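PDB 2HO1: type 4 fimbrial biogenesis protein PilF from Pseudomonas aeruginosa, which serves as an outer membrane TPR lipoprotein essential for localizing PilQ to the outer membrane and assembling it into the dodecameric secretin of the type IV pilus. Local coordinates for residues S141-F144 / E145-L149. Numbering follows the deposited sequence.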
ATOM      1  N   SER A 141      -1.436   6.761  11.088  1.00 33.99           N
ATOM      2  CA  SER A 141      -2.319   7.828  10.583  1.00 34.04           C
ATOM      3  C   SER A 141      -1.532   8.837   9.736  1.00 34.02           C
ATOM      4  O   SER A 141      -2.057   9.387   8.767  1.00 35.94           O
ATOM      5  CB  SER A 141      -2.995   8.586  11.728  1.00 36.24           C
ATOM      6  OG  SER A 141      -2.041   9.147  12.619  1.00 39.72           O
ATOM      7  N   ARG A 142      -0.283   9.088  10.117  1.00 34.50           N
ATOM      8  CA  ARG A 142       0.600  10.011   9.375  1.00 35.43           C
ATOM      9  C   ARG A 142       1.011   9.399   8.051  1.00 35.19           C
ATOM     10  O   ARG A 142       1.181  10.103   7.050  1.00 34.25           O
ATOM     11  CB  ARG A 142       1.857  10.327  10.189  1.00 37.91           C
ATOM     12  CG  ARG A 142       1.703  11.568  11.051  1.00 48.67           C
ATOM     13  CD  ARG A 142       2.551  11.547  12.343  1.00 56.94           C
ATOM     14  NE  ARG A 142       3.933  11.072  12.201  1.00 60.83           N
ATOM     15  CZ  ARG A 142       4.874  11.281  13.125  1.00 66.11           C
ATOM     16  NH1 ARG A 142       4.570  11.962  14.235  1.00 67.20           N
ATOM     17  NH2 ARG A 142       6.111  10.805  12.962  1.00 67.16           N
ATOM     18  N   VAL A 143       1.214   8.081   8.055  1.00 33.44           N
ATOM     19  CA  VAL A 143       1.558   7.397   6.836  1.00 32.13           C
ATOM     20  C   VAL A 143       0.444   7.621   5.809  1.00 31.94           C
ATOM     21  O   VAL A 143       0.726   7.916   4.643  1.00 32.47           O
ATOM     22  CB  VAL A 143       1.735   5.883   7.081  1.00 32.20           C
ATOM     23  CG1 VAL A 143       1.891   5.165   5.774  1.00 27.57           C
ATOM     24  CG2 VAL A 143       2.931   5.652   7.993  1.00 27.61           C
ATOM     25  N   PHE A 144      -0.812   7.487   6.225  1.00 28.85           N
ATOM     26  CA  PHE A 144      -1.925   7.695   5.312  1.00 29.44           C
ATOM     27  C   PHE A 144      -2.093   9.159   4.921  1.00 32.96           C
ATOM     28  O   PHE A 144      -2.568   9.469   3.811  1.00 31.56           O
ATOM     29  CB  PHE A 144      -3.229   7.167   5.897  1.00 31.47           C
ATOM     30  CG  PHE A 144      -3.333   5.675   5.855  1.00 34.93           C
ATOM     31  CD1 PHE A 144      -3.219   4.991   4.642  1.00 32.73           C
ATOM     32  CD2 PHE A 144      -3.505   4.937   7.020  1.00 33.89           C
ATOM     33  CE1 PHE A 144      -3.267   3.618   4.586  1.00 30.98           C
ATOM     34  CE2 PHE A 144      -3.552   3.542   6.952  1.00 34.66           C
ATOM     35  CZ  PHE A 144      -3.431   2.896   5.726  1.00 32.91           C
ATOM     36  N   GLU A 145      -1.761  10.065   5.829  1.00 31.33           N
ATOM     37  CA  GLU A 145      -1.816  11.468   5.464  1.00 35.45           C
ATOM     38  C   GLU A 145      -0.808  11.674   4.308  1.00 34.79           C
ATOM     39  O   GLU A 145      -1.114  12.313   3.311  1.00 38.04           O
ATOM     40  CB  GLU A 145      -1.397  12.361   6.632  1.00 37.41           C
ATOM     41  CG  GLU A 145      -1.315  13.835   6.226  1.00 42.23           C
ATOM     42  CD  GLU A 145      -0.874  14.746   7.352  1.00 46.58           C
ATOM     43  OE1 GLU A 145       0.086  14.394   8.081  1.00 47.03           O
ATOM     44  OE2 GLU A 145      -1.494  15.824   7.497  1.00 50.49           O
ATOM     45  N   ASN A 146       0.393  11.132   4.456  1.00 35.25           N
ATOM     46  CA  ASN A 146       1.424  11.270   3.429  1.00 33.88           C
ATOM     47  C   ASN A 146       1.032  10.660   2.087  1.00 32.67           C
ATOM     48  O   ASN A 146       1.335  11.218   1.038  1.00 34.48           O
ATOM     49  CB  ASN A 146       2.760  10.703   3.918  1.00 31.93           C
ATOM     50  CG  ASN A 146       3.432  11.625   4.912  1.00 34.64           C
ATOM     51  OD1 ASN A 146       3.193  12.829   4.894  1.00 35.79           O
ATOM     52  ND2 ASN A 146       4.271  11.072   5.778  1.00 27.91           N
ATOM     53  N   LEU A 147       0.341   9.533   2.125  1.00 30.98           N
ATOM     54  CA  LEU A 147      -0.129   8.889   0.904  1.00 29.09           C
ATOM     55  C   LEU A 147      -1.123   9.830   0.238  1.00 29.51           C
ATOM     56  O   LEU A 147      -1.155   9.958  -0.991  1.00 30.28           O
ATOM     57  CB  LEU A 147      -0.773   7.536   1.241  1.00 25.65           C
ATOM     58  CG  LEU A 147       0.264   6.426   1.493  1.00 27.39           C
ATOM     59  CD1 LEU A 147      -0.423   5.178   2.107  1.00 26.66           C
ATOM     60  CD2 LEU A 147       0.960   6.053   0.189  1.00 23.95           C
ATOM     61  N   GLY A 148      -1.949  10.493   1.044  1.00 30.44           N
ATOM     62  CA  GLY A 148      -2.899  11.455   0.489  1.00 29.43           C
ATOM     63  C   GLY A 148      -2.212  12.676  -0.129  1.00 30.98           C
ATOM     64  O   GLY A 148      -2.562  13.115  -1.224  1.00 33.23           O
ATOM     65  N   LEU A 149      -1.217  13.229   0.550  1.00 31.34           N
ATOM     66  CA  LEU A 149      -0.537  14.391  -0.007  1.00 33.53           C
ATOM     67  C   LEU A 149       0.181  14.019  -1.308  1.00 34.47           C
ATOM     68  O   LEU A 149       0.103  14.768  -2.290  1.00 35.62           O
ATOM     69  CB  LEU A 149       0.438  14.984   1.021  1.00 33.22           C
ATOM     70  CG  LEU A 149      -0.212  15.616   2.262  1.00 31.21           C
ATOM     71  CD1 LEU A 149       0.828  15.753   3.343  1.00 32.97           C
ATOM     72  CD2 LEU A 149      -0.831  16.974   1.956  1.00 32.40           C
TER
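Four successive carbonyls of Ser141, Arg142, Val143 and Phe144 accept the amides of Glu145, Asn146, Leu147 and Gly148, an i to i+4 pattern that makes these two turns of helix 140-153 a worked example of alpha-helical bonding inside a tetratricopeptide repeat, assigned as the fourth of six. The straightest of the four runs from Asn146 N to Arg142 O, at 2.9 Å with an N-H...O angle of 164°. The pattern continues with Glu145 O, which accepts Leu149 N at 2.9 Å. Two carbonyls have hydroxyl partners as well, Ser141 O that of Ser167 on helix 157-170 and Leu147 O that of Ser151 on the same helix.

The polar ends of Asn146 and Glu145 bond to residues off this helix. Asn146 has CG beside its own backbone N (chi1 -75°), which brings Asn146 ND2 to 3.5 Å from Arg142 O, at an angle too poor for a hydrogen bond. Glu145 sends CG the other way, anti to N (chi1 174°), in an extended chain. Asn146 ND2 donates instead to Asn109 OD1 on helix 105-117, and Glu145 OE2 is hydrogen-bonded to the hydroxyl of Ser176. Although Arg142 lies one turn back along the helix, Arg142 NE remains 6.5 Å from Glu145 OE1, too far for a salt bridge; any attraction between the two is probably weak.

On the buried side, Leu147 meets Val143 and Phe144 through one methyl, CD1. Tyr125 and Leu128 of helix 121-131 and Tyr163 of helix 157-170 also touch this leucine, which thereby joins neighbouring helices of the TPR superhelix, while Phe144 packs on Gln133 of the second subunit. Leu147 CD1 sits 4.3 Å from Val143 CG1. The Phe144 ring meets the same methyl obliquely, with Phe144 CD1 3.8 Å from Leu147 CD1.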